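Local atomic coordinates of polyketide synthase associated protein 5 (Mycobacterium tuberculosis, PDB entry 1Q9J), a protein that probably catalyses the esterification of phthiocerol, phthiodiolone and phenolphthiocerol with mycocerosic acids delivered by mycocerosic acid synthase, the last step of dimycocerosate lipid synthesis. Residues A[227-232]-A[411-416]; A[242-247]-A[407-412]; A[36-41]-A[144-149]; A[44-49]-A[136-141]; A[332-335]-A[340-343]. One frame throughout, in Å; residues are numbered along the deposited sequence.

Contact 1. Residues A[227-232]-A[411-416]; sequences MAFGRE and CTVPSE
Val413 and Pro414 close against Phe229, which alone speaks for the segment 227-232 in this contact. Just ahead of them, Thr412 O receives the backbone N of Glu416 and also Ser415 OG, both within its own segment. Val413 comes next and points toward the aromatic ring. Its CG1 branch, anti to the backbone N (chi1 -172°), reaches the far end of the ring, with CG1 of Val413 3.2 Å from CZ of Phe229. The methyl approaches obliquely. The backbone of the same residue does cover a face, for Val413 C lies 4.3 Å above the ring plane, displaced toward the rim. Through these atoms the residues that follow helix 399-412 are packed onto the last turn of helix 220-230, in the C-terminal part of this two-domain acyltransferase. The ring is further surrounded by His233, Val301 and Tyr417, the last edge-to-face, while Val413 also rests on Ile300, so helix 300-317 shares in the cluster. Pro414 follows and deals with the root of the aromatic side chain: Pro414 CB sits 3.9 Å from Phe229 CB, and Pro414 CA is equally far from Phe229 CD1. Its ring also touches Leu226. Ser415 turns away from Phe229, and its OG donates back to Thr412 O over 2.9 Å, tilted 21° from the carbonyl plane.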
# COMPACT_ATOMS: atom_id res chain seq x y z
N MET A 227 -3.12 -22.46 2.53
CA MET A 227 -2.99 -22.12 3.94
C MET A 227 -2.59 -23.34 4.76
O MET A 227 -1.66 -23.28 5.57
CB MET A 227 -4.29 -21.53 4.49
CG MET A 227 -4.55 -20.13 4.03
SD MET A 227 -5.87 -19.36 4.96
CE MET A 227 -7.34 -19.83 3.99
N ALA A 228 -3.31 -24.44 4.55
CA ALA A 228 -3.02 -25.68 5.25
C ALA A 228 -1.55 -26.02 5.02
O ALA A 228 -0.85 -26.38 5.95
CB ALA A 228 -3.92 -26.79 4.72
N PHE A 229 -1.10 -25.90 3.77
CA PHE A 229 0.29 -26.18 3.43
C PHE A 229 1.19 -25.21 4.16
O PHE A 229 2.34 -25.51 4.45
CB PHE A 229 0.51 -26.01 1.93
CG PHE A 229 1.96 -26.08 1.52
CD1 PHE A 229 2.58 -27.30 1.29
CD2 PHE A 229 2.70 -24.91 1.36
CE1 PHE A 229 3.92 -27.36 0.90
CE2 PHE A 229 4.04 -24.97 0.97
CZ PHE A 229 4.66 -26.20 0.75
N GLY A 230 0.64 -24.03 4.44
CA GLY A 230 1.40 -23.00 5.13
C GLY A 230 1.84 -23.38 6.53
O GLY A 230 3.01 -23.66 6.77
N ARG A 231 0.88 -23.39 7.45
CA ARG A 231 1.18 -23.73 8.83
C ARG A 231 1.59 -25.19 9.00
O ARG A 231 1.70 -25.70 10.12
CB ARG A 231 -0.00 -23.38 9.74
CG ARG A 231 -1.35 -23.91 9.30
CD ARG A 231 -2.47 -23.18 10.04
NE ARG A 231 -3.80 -23.71 9.72
CZ ARG A 231 -4.95 -23.11 10.05
NH1 ARG A 231 -4.94 -21.96 10.71
NH2 ARG A 231 -6.11 -23.66 9.72
N GLU A 232 1.83 -25.86 7.87
CA GLU A 232 2.26 -27.25 7.88
C GLU A 232 3.74 -27.20 7.52
O GLU A 232 4.33 -28.18 7.07
CB GLU A 232 1.51 -28.06 6.82
CG GLU A 232 1.80 -29.56 6.86
CD GLU A 232 1.70 -30.22 5.49
OE1 GLU A 232 2.54 -29.92 4.62
OE2 GLU A 232 0.77 -31.04 5.28
N CYS A 411 -1.01 -23.39 -6.50
CA CYS A 411 -2.05 -24.44 -6.49
C CYS A 411 -1.42 -25.81 -6.65
O CYS A 411 -2.08 -26.83 -6.45
CB CYS A 411 -3.03 -24.20 -7.63
SG CYS A 411 -3.75 -22.54 -7.65
N THR A 412 -0.15 -25.81 -7.02
CA THR A 412 0.62 -27.02 -7.23
C THR A 412 1.33 -27.47 -5.95
O THR A 412 1.20 -28.61 -5.51
CB THR A 412 1.68 -26.80 -8.33
OG1 THR A 412 1.02 -26.54 -9.58
CG2 THR A 412 2.57 -28.02 -8.48
N VAL A 413 2.08 -26.55 -5.35
CA VAL A 413 2.84 -26.83 -4.14
C VAL A 413 2.07 -27.50 -3.00
O VAL A 413 2.56 -28.44 -2.37
CB VAL A 413 3.49 -25.54 -3.60
CG1 VAL A 413 4.43 -25.86 -2.45
CG2 VAL A 413 4.23 -24.82 -4.71
N PRO A 414 0.85 -27.02 -2.71
CA PRO A 414 0.06 -27.62 -1.63
C PRO A 414 -0.35 -29.07 -1.85
O PRO A 414 -0.39 -29.86 -0.90
CB PRO A 414 -1.14 -26.68 -1.52
CG PRO A 414 -1.33 -26.24 -2.93
CD PRO A 414 0.08 -25.96 -3.38
N SER A 415 -0.64 -29.42 -3.10
CA SER A 415 -1.05 -30.79 -3.43
C SER A 415 0.14 -31.72 -3.58
O SER A 415 0.31 -32.66 -2.81
CB SER A 415 -1.87 -30.80 -4.72
OG SER A 415 -1.06 -30.45 -5.83
N GLU A 416 0.96 -31.45 -4.59
CA GLU A 416 2.12 -32.27 -4.88
C GLU A 416 3.44 -31.68 -4.41
O GLU A 416 4.10 -30.94 -5.15
CB GLU A 416 2.20 -32.55 -6.38
CG GLU A 416 2.07 -31.31 -7.24
CD GLU A 416 2.76 -31.46 -8.59
OE1 GLU A 416 2.36 -32.33 -9.39
OE2 GLU A 416 3.71 -30.69 -8.85

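Contact 2. Residues A[242-247]-A[407-412]; sequences AAAILL and RSLLCT
Ala244 and Leu410 form the tight half of this contact. The Ala244 methyl CB meets Leu410 CD2 at 3.6 Å, with Leu410 CG just behind. Although the first bond of the leucine side chain does not aim at the other helix, CG lies beside the backbone N (chi1 -72°) and brings the CD2 methyl round to the alanine. Both residues are buried, and Leu410 also leans on Leu388 and Ile390 of strand 387-393. The other half is looser and more open to solvent. There Leu409 sends CD2 to within 3.9 Å of Ala244 O, a carbonyl that already accepts a hydrogen bond from Thr248 OG1. The same methyl, Leu409 CD2, stands 4.3 Å from Leu247 CD1, and both leucines keep part of their surface accessible; Leu247 gains further cover from Ile294 and Ile300. The segments 242-247 and 407-412 run at 129° to each other, their axes 9.6 Å apart at closest approach. No hydrogen bond or charge pair crosses between the segments, which implies that the two helices are held here by shape and exclusion of water, without directional bonds.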
# COMPACT_ATOMS: atom_id res chain seq x y z
N ALA A 242 5.67 -15.09 -1.48
CA ALA A 242 6.89 -14.42 -1.91
C ALA A 242 7.81 -15.40 -2.63
O ALA A 242 8.44 -15.06 -3.63
CB ALA A 242 7.60 -13.80 -0.71
N ALA A 243 7.89 -16.61 -2.08
CA ALA A 243 8.72 -17.65 -2.67
C ALA A 243 8.19 -17.88 -4.09
O ALA A 243 8.94 -17.80 -5.07
CB ALA A 243 8.60 -18.92 -1.86
N ALA A 244 6.90 -18.15 -4.20
CA ALA A 244 6.28 -18.37 -5.50
C ALA A 244 6.64 -17.23 -6.47
O ALA A 244 7.00 -17.47 -7.63
CB ALA A 244 4.77 -18.48 -5.37
N ILE A 245 6.54 -16.00 -5.99
CA ILE A 245 6.87 -14.85 -6.82
C ILE A 245 8.34 -14.88 -7.22
O ILE A 245 8.68 -14.76 -8.39
CB ILE A 245 6.56 -13.54 -6.04
CG1 ILE A 245 5.06 -13.42 -5.86
CG2 ILE A 245 7.12 -12.33 -6.77
CD1 ILE A 245 4.67 -12.39 -4.88
N LEU A 246 9.22 -15.06 -6.23
CA LEU A 246 10.65 -15.09 -6.49
C LEU A 246 11.10 -16.22 -7.41
O LEU A 246 12.00 -16.05 -8.23
CB LEU A 246 11.42 -15.14 -5.16
CG LEU A 246 11.46 -13.82 -4.39
CD1 LEU A 246 11.92 -14.06 -2.97
CD2 LEU A 246 12.40 -12.84 -5.11
N LEU A 247 10.48 -17.39 -7.28
CA LEU A 247 10.83 -18.52 -8.14
C LEU A 247 10.53 -18.13 -9.57
O LEU A 247 11.42 -18.10 -10.42
CB LEU A 247 10.02 -19.76 -7.75
CG LEU A 247 10.48 -20.39 -6.45
CD1 LEU A 247 9.62 -21.58 -6.13
CD2 LEU A 247 11.94 -20.79 -6.57
N ARG A 407 0.37 -18.01 -10.23
CA ARG A 407 -0.98 -18.50 -9.97
C ARG A 407 -1.02 -20.02 -9.83
O ARG A 407 -1.36 -20.55 -8.78
CB ARG A 407 -1.92 -18.07 -11.11
CG ARG A 407 -3.31 -17.59 -10.69
CD ARG A 407 -4.22 -18.70 -10.19
NE ARG A 407 -3.65 -19.39 -9.04
CZ ARG A 407 -3.38 -18.81 -7.86
NH1 ARG A 407 -3.64 -17.53 -7.68
NH2 ARG A 407 -2.85 -19.53 -6.88
N SER A 408 -0.67 -20.71 -10.91
CA SER A 408 -0.70 -22.17 -10.91
C SER A 408 0.30 -22.76 -9.91
O SER A 408 0.09 -23.86 -9.39
CB SER A 408 -0.42 -22.70 -12.32
OG SER A 408 -1.14 -23.90 -12.58
N LEU A 409 1.37 -22.02 -9.63
CA LEU A 409 2.39 -22.49 -8.71
C LEU A 409 1.89 -22.55 -7.27
O LEU A 409 2.33 -23.39 -6.49
CB LEU A 409 3.63 -21.60 -8.79
CG LEU A 409 4.89 -22.08 -8.06
CD1 LEU A 409 5.20 -23.51 -8.43
CD2 LEU A 409 6.05 -21.17 -8.42
N LEU A 410 0.96 -21.67 -6.91
CA LEU A 410 0.41 -21.67 -5.56
C LEU A 410 -0.66 -22.74 -5.40
O LEU A 410 -1.17 -22.96 -4.29
CB LEU A 410 -0.17 -20.29 -5.21
CG LEU A 410 0.80 -19.14 -4.96
CD1 LEU A 410 0.01 -17.88 -4.65
CD2 LEU A 410 1.73 -19.47 -3.79
N CYS A 411 -1.01 -23.39 -6.50
CA CYS A 411 -2.05 -24.44 -6.49
C CYS A 411 -1.42 -25.81 -6.65
O CYS A 411 -2.08 -26.83 -6.45
CB CYS A 411 -3.03 -24.20 -7.63
SG CYS A 411 -3.75 -22.54 -7.65
N THR A 412 -0.15 -25.81 -7.02
CA THR A 412 0.62 -27.02 -7.23
C THR A 412 1.33 -27.47 -5.95
O THR A 412 1.20 -28.61 -5.51
CB THR A 412 1.68 -26.80 -8.33
OG1 THR A 412 1.02 -26.54 -9.58
CG2 THR A 412 2.57 -28.02 -8.48

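Contact 3. Residues A[36-41]-A[144-149]; sequences VDALSD and TDAVTT
Ala38 faces Ala146 across the contact, their CA atoms 5.2 Å apart, close because neither side chain extends past a methyl. Along the segment 36-41, Val36 opens the helix and turns from the partner to pack on Ile77 and Leu109. Ala38 then supplies the main surface. Its CB touches Ala146 CB at 3.7 Å, and Ala146 CB in turn lies 3.5 Å from Ala38 O. The second neighbour of Ala38 CB is Val147 CG2, at 3.8 Å; this branch stands beside the backbone N of Val147, the other branch being anti to it (chi1 of 167°). The backbone N of Ala38 donates to Asp35 OD2, so this first turn is tied to the residue just before it. Leu39 points the opposite way, onto Leu107. Asp145, beside Ala146, forms a salt bridge with Arg354. Helix 36-49, seated on strand 105-110, thus meets the end of helix 129-148, in the helical layer beside the mixed sheet in the first half of a CoA-dependent acyltransferase fold.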
# COMPACT_ATOMS: atom_id res chain seq x y z
N VAL A 36 -26.41 8.86 0.31
CA VAL A 36 -25.46 9.94 0.03
C VAL A 36 -25.36 11.06 1.07
O VAL A 36 -24.26 11.46 1.44
CB VAL A 36 -25.75 10.57 -1.38
CG1 VAL A 36 -24.73 11.68 -1.68
CG2 VAL A 36 -25.67 9.50 -2.46
N ASP A 37 -26.50 11.58 1.55
CA ASP A 37 -26.47 12.66 2.55
C ASP A 37 -25.66 12.27 3.78
O ASP A 37 -24.83 13.05 4.27
CB ASP A 37 -27.89 13.05 2.98
CG ASP A 37 -28.58 13.97 1.97
OD1 ASP A 37 -27.88 14.55 1.11
OD2 ASP A 37 -29.83 14.11 2.05
N ALA A 38 -25.90 11.06 4.28
CA ALA A 38 -25.21 10.53 5.46
C ALA A 38 -23.74 10.28 5.14
O ALA A 38 -22.88 10.51 5.98
CB ALA A 38 -25.88 9.24 5.91
N LEU A 39 -23.48 9.79 3.94
CA LEU A 39 -22.12 9.49 3.50
C LEU A 39 -21.30 10.78 3.46
O LEU A 39 -20.15 10.80 3.89
CB LEU A 39 -22.15 8.84 2.11
CG LEU A 39 -20.89 8.27 1.45
CD1 LEU A 39 -20.21 9.33 0.61
CD2 LEU A 39 -19.98 7.70 2.50
N SER A 40 -21.90 11.85 2.97
CA SER A 40 -21.20 13.12 2.90
C SER A 40 -20.88 13.62 4.30
O SER A 40 -19.85 14.25 4.51
CB SER A 40 -22.05 14.15 2.16
OG SER A 40 -21.29 15.30 1.82
N ASP A 41 -21.77 13.35 5.25
CA ASP A 41 -21.54 13.78 6.63
C ASP A 41 -20.33 13.05 7.22
O ASP A 41 -19.54 13.64 7.96
CB ASP A 41 -22.76 13.48 7.51
CG ASP A 41 -23.93 14.37 7.19
OD1 ASP A 41 -23.71 15.54 6.82
OD2 ASP A 41 -25.07 13.90 7.30
N THR A 144 -21.90 4.21 8.79
CA THR A 144 -22.80 3.34 9.52
C THR A 144 -23.42 4.11 10.70
O THR A 144 -24.61 3.97 10.98
CB THR A 144 -22.05 2.09 10.05
OG1 THR A 144 -21.52 1.35 8.94
CG2 THR A 144 -22.98 1.19 10.84
N ASP A 145 -22.63 4.93 11.38
CA ASP A 145 -23.15 5.71 12.49
C ASP A 145 -23.98 6.87 11.96
O ASP A 145 -24.77 7.47 12.69
CB ASP A 145 -22.02 6.28 13.36
CG ASP A 145 -21.27 5.20 14.11
OD1 ASP A 145 -21.92 4.30 14.69
OD2 ASP A 145 -20.02 5.27 14.15
N ALA A 146 -23.78 7.21 10.69
CA ALA A 146 -24.51 8.31 10.07
C ALA A 146 -25.89 7.87 9.58
O ALA A 146 -26.84 8.65 9.61
CB ALA A 146 -23.70 8.86 8.90
N VAL A 147 -25.98 6.62 9.14
CA VAL A 147 -27.23 6.05 8.65
C VAL A 147 -28.01 5.48 9.84
O VAL A 147 -29.21 5.68 9.96
CB VAL A 147 -26.97 4.93 7.61
CG1 VAL A 147 -28.25 4.14 7.34
CG2 VAL A 147 -26.46 5.54 6.31
N THR A 148 -27.30 4.77 10.71
CA THR A 148 -27.93 4.18 11.89
C THR A 148 -28.44 5.27 12.80
O THR A 148 -29.57 5.22 13.29
CB THR A 148 -26.92 3.32 12.66
OG1 THR A 148 -26.61 2.16 11.88
CG2 THR A 148 -27.50 2.89 13.99
N THR A 149 -27.61 6.28 13.02
CA THR A 149 -27.97 7.40 13.87
C THR A 149 -27.91 8.64 12.99
O THR A 149 -27.45 8.57 11.86
CB THR A 149 -26.98 7.54 15.02
OG1 THR A 149 -26.76 6.26 15.61
CG2 THR A 149 -27.52 8.51 16.06

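Contact 4. Residues A[44-49]-A[136-141]; sequences DALLET and VDELFS
The flat carboxylate of Glu138 has the CD1 methyl of Leu46 above its plane, with Leu46 CD1 3.5 Å from Glu138 CD and 3.3 Å from Glu138 OE2. The second flat group, the ring of Phe140, takes no part across the contact and has Val136 O of its own helix in plane at its edge. Thr49 reaches the same carboxylate oxygen as Leu46: Thr49 CB lies 3.8 Å from Glu138 OE2. The polar bonds of Glu138 go to residues beside the segments, OE2 to Arg142 in a salt bridge and OE1 to His50 NE2 in a hydrogen bond, so the carboxylate is gripped at both oxygens and its negative charge is probably well compensated. Its chain is anti at CG (chi1 -170°) and extended beyond, which carries the carboxylate across to helix 36-49. The segments 44-49 and 136-141 run at 134°, their axes 9.6 Å apart at closest approach, on one side of the mixed sheet that bears strands 105-110 and 117-123; Leu139 packs on Leu107 and Leu118 of those strands. Leu46 also lies on the backbone of helix 129-148, its CD1 being 3.7 Å from Leu139 N, while Leu139 CB is 4.4 Å from the same Leu46 CD1. Thr49 OG1 donates to Ala45 O within its own helix, and Arg142 packs on the side chains of both Ala45 and Thr49.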
# COMPACT_ATOMS: atom_id res chain seq x y z
N ASP A 44 -17.21 14.45 5.71
CA ASP A 44 -16.93 15.75 6.34
C ASP A 44 -16.41 15.57 7.76
O ASP A 44 -15.50 16.29 8.20
CB ASP A 44 -18.18 16.65 6.38
CG ASP A 44 -18.57 17.18 5.01
OD1 ASP A 44 -17.69 17.66 4.26
OD2 ASP A 44 -19.77 17.16 4.69
N ALA A 45 -17.00 14.62 8.50
CA ALA A 45 -16.60 14.34 9.89
C ALA A 45 -15.17 13.81 9.92
O ALA A 45 -14.36 14.21 10.76
CB ALA A 45 -17.56 13.31 10.51
N LEU A 46 -14.88 12.90 8.99
CA LEU A 46 -13.56 12.32 8.86
C LEU A 46 -12.55 13.46 8.65
O LEU A 46 -11.57 13.58 9.38
CB LEU A 46 -13.52 11.37 7.67
CG LEU A 46 -12.19 10.67 7.36
CD1 LEU A 46 -12.20 9.27 7.97
CD2 LEU A 46 -12.01 10.58 5.85
N LEU A 47 -12.80 14.29 7.65
CA LEU A 47 -11.91 15.40 7.37
C LEU A 47 -11.65 16.29 8.57
O LEU A 47 -10.58 16.86 8.70
CB LEU A 47 -12.45 16.26 6.24
CG LEU A 47 -11.67 16.06 4.94
CD1 LEU A 47 -12.35 16.82 3.82
CD2 LEU A 47 -10.23 16.53 5.12
N GLU A 48 -12.63 16.41 9.45
CA GLU A 48 -12.42 17.25 10.61
C GLU A 48 -11.53 16.56 11.62
O GLU A 48 -10.94 17.21 12.47
CB GLU A 48 -13.75 17.61 11.24
CG GLU A 48 -14.50 18.65 10.46
CD GLU A 48 -15.89 18.85 10.98
OE1 GLU A 48 -16.71 17.91 10.83
OE2 GLU A 48 -16.17 19.93 11.54
N THR A 49 -11.42 15.25 11.51
CA THR A 49 -10.58 14.51 12.43
C THR A 49 -9.15 14.49 11.94
O THR A 49 -8.22 14.29 12.71
CB THR A 49 -11.04 13.08 12.58
OG1 THR A 49 -12.40 13.06 13.03
CG2 THR A 49 -10.17 12.37 13.59
N VAL A 136 -10.02 4.73 5.55
CA VAL A 136 -11.07 4.05 4.80
C VAL A 136 -12.03 3.35 5.77
O VAL A 136 -13.25 3.34 5.59
CB VAL A 136 -10.47 2.98 3.86
CG1 VAL A 136 -11.57 2.25 3.12
CG2 VAL A 136 -9.48 3.63 2.92
N ASP A 137 -11.46 2.75 6.80
CA ASP A 137 -12.26 2.05 7.79
C ASP A 137 -13.03 3.07 8.66
O ASP A 137 -14.21 2.88 8.99
CB ASP A 137 -11.34 1.14 8.62
CG ASP A 137 -12.03 0.56 9.83
OD1 ASP A 137 -11.88 1.14 10.91
OD2 ASP A 137 -12.73 -0.47 9.69
N GLU A 138 -12.38 4.17 8.99
CA GLU A 138 -13.02 5.20 9.77
C GLU A 138 -14.24 5.74 9.01
O GLU A 138 -15.34 5.88 9.57
CB GLU A 138 -12.06 6.35 10.03
CG GLU A 138 -12.57 7.36 11.03
CD GLU A 138 -11.56 8.45 11.30
OE1 GLU A 138 -10.38 8.12 11.61
OE2 GLU A 138 -11.97 9.64 11.21
N LEU A 139 -14.04 6.06 7.73
CA LEU A 139 -15.11 6.56 6.88
C LEU A 139 -16.37 5.69 6.99
O LEU A 139 -17.45 6.18 7.35
CB LEU A 139 -14.66 6.62 5.41
CG LEU A 139 -15.76 6.93 4.37
CD1 LEU A 139 -16.17 8.40 4.48
CD2 LEU A 139 -15.24 6.63 2.98
N PHE A 140 -16.24 4.40 6.68
CA PHE A 140 -17.37 3.49 6.76
C PHE A 140 -17.91 3.36 8.19
O PHE A 140 -19.09 3.08 8.40
CB PHE A 140 -17.00 2.10 6.27
CG PHE A 140 -16.94 1.95 4.78
CD1 PHE A 140 -15.82 2.35 4.07
CD2 PHE A 140 -17.95 1.27 4.10
CE1 PHE A 140 -15.68 2.06 2.69
CE2 PHE A 140 -17.84 0.98 2.72
CZ PHE A 140 -16.70 1.37 2.02
N SER A 141 -17.04 3.55 9.18
CA SER A 141 -17.49 3.45 10.56
C SER A 141 -18.41 4.63 10.83
O SER A 141 -19.39 4.50 11.55
CB SER A 141 -16.29 3.48 11.52
OG SER A 141 -16.72 3.78 12.85

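Contact 5. Residues A[332-335]-A[340-343]; sequences EGTP and PLVF
Thr334 and Leu341 lie across one another, their chains set obliquely, and one polar bond and one apolar touch join them. The bond runs from Leu341 N to Thr334 OG1, 2.8 Å long and nearly straight at 174°, so the threonine hydroxyl oxygen is the acceptor for the backbone N-H of Leu341, just before strand 342-345. With chi1 at -62°, OG1 of Thr334 lies beside its own backbone N, and the methyl CG2 takes the place anti to that N. The methyl meets Leu341 CD1 at 3.4 Å, so that both branches of Thr334, the hydroxyl and the methyl, engage Leu341. Pro340 adds a minor touch, its CA lying 3.5 Å from Thr334 OG1. The ring of Pro335 meets the leucine at about a right angle, with Pro335 CD 4.0 Å from Leu341 CD1. At the other end of the contact, Gly333 presents its carbonyl to Phe343: Gly333 O sits at the ring edge, near the ring plane, 3.7 Å from Phe343 CE1. Gly333 turns the chain there with a positive phi of 47°. The Phe343 side chain is about 11 Å from that of His124, the probable proton acceptor of the active site, so the loop lies against the strand not far from it. Leu341 also rests on Pro261, and Phe343 on Val263 and Leu378, while Val342 between them turns to Ile245, Glu249 and Arg253 of helix 237-253. Strand 342-345 runs parallel to its two neighbours in the six-stranded sheet, 260-267 and 378-384.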
# COMPACT_ATOMS: atom_id res chain seq x y z
N GLU A 332 10.83 3.96 -7.16
CA GLU A 332 12.03 4.41 -7.82
C GLU A 332 12.63 3.24 -8.59
O GLU A 332 13.82 3.25 -8.92
CB GLU A 332 13.02 4.95 -6.80
CG GLU A 332 12.47 6.11 -6.02
CD GLU A 332 13.42 6.59 -4.96
OE1 GLU A 332 13.72 5.81 -4.03
OE2 GLU A 332 13.88 7.74 -5.04
N GLY A 333 11.80 2.24 -8.86
CA GLY A 333 12.24 1.07 -9.59
C GLY A 333 13.55 0.49 -9.10
O GLY A 333 13.80 0.43 -7.90
N THR A 334 14.39 0.07 -10.05
CA THR A 334 15.70 -0.51 -9.75
C THR A 334 16.81 0.51 -10.00
O THR A 334 16.84 1.15 -11.04
CB THR A 334 15.98 -1.75 -10.64
OG1 THR A 334 15.01 -2.77 -10.38
CG2 THR A 334 17.38 -2.29 -10.36
N PRO A 335 17.73 0.66 -9.04
CA PRO A 335 18.83 1.62 -9.19
C PRO A 335 19.90 1.14 -10.18
O PRO A 335 19.86 0.00 -10.65
CB PRO A 335 19.36 1.75 -7.76
CG PRO A 335 19.13 0.40 -7.19
CD PRO A 335 17.74 0.04 -7.70
N PRO A 340 16.98 -6.48 -11.83
CA PRO A 340 15.61 -6.05 -11.58
C PRO A 340 15.11 -6.41 -10.18
O PRO A 340 15.00 -7.59 -9.86
CB PRO A 340 14.81 -6.77 -12.66
CG PRO A 340 15.77 -6.81 -13.78
CD PRO A 340 17.06 -7.22 -13.10
N LEU A 341 14.83 -5.40 -9.37
CA LEU A 341 14.33 -5.61 -8.02
C LEU A 341 12.90 -6.09 -8.08
O LEU A 341 12.13 -5.70 -8.96
CB LEU A 341 14.38 -4.32 -7.21
CG LEU A 341 15.63 -4.01 -6.40
CD1 LEU A 341 16.81 -3.82 -7.33
CD2 LEU A 341 15.40 -2.75 -5.58
N VAL A 342 12.55 -6.95 -7.13
CA VAL A 342 11.20 -7.48 -7.05
C VAL A 342 10.57 -6.90 -5.78
O VAL A 342 11.03 -7.19 -4.68
CB VAL A 342 11.20 -9.01 -6.96
CG1 VAL A 342 9.78 -9.54 -6.96
CG2 VAL A 342 11.99 -9.58 -8.10
N PHE A 343 9.54 -6.08 -5.96
CA PHE A 343 8.85 -5.47 -4.83
C PHE A 343 7.53 -6.16 -4.60
O PHE A 343 6.76 -6.37 -5.53
CB PHE A 343 8.57 -3.99 -5.07
CG PHE A 343 9.78 -3.13 -5.04
CD1 PHE A 343 10.50 -2.89 -6.20
CD2 PHE A 343 10.22 -2.57 -3.84
CE1 PHE A 343 11.66 -2.09 -6.17
CE2 PHE A 343 11.38 -1.77 -3.79
CZ PHE A 343 12.10 -1.53 -4.96

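The contacts fall into two groups. Contacts 3 and 4, 11 Å apart between centres, both join helices 36-49 and 129-148; the chain closes contact 4 within contact 3, and both before the others begin. Contacts 1 and 2, also 11 Å apart, share helix 399-412, which meets the consecutive helices 220-230 and 237-253. Contact 5, made between the halves of contact 2 along the chain, touches it through Ile245 and Val342. Contacts 2 and 4 lie about 38 Å apart, on opposite sides of the chain's centre, yet their helix pairs cross with nearly equal spacing and angle, consistent with two related domains.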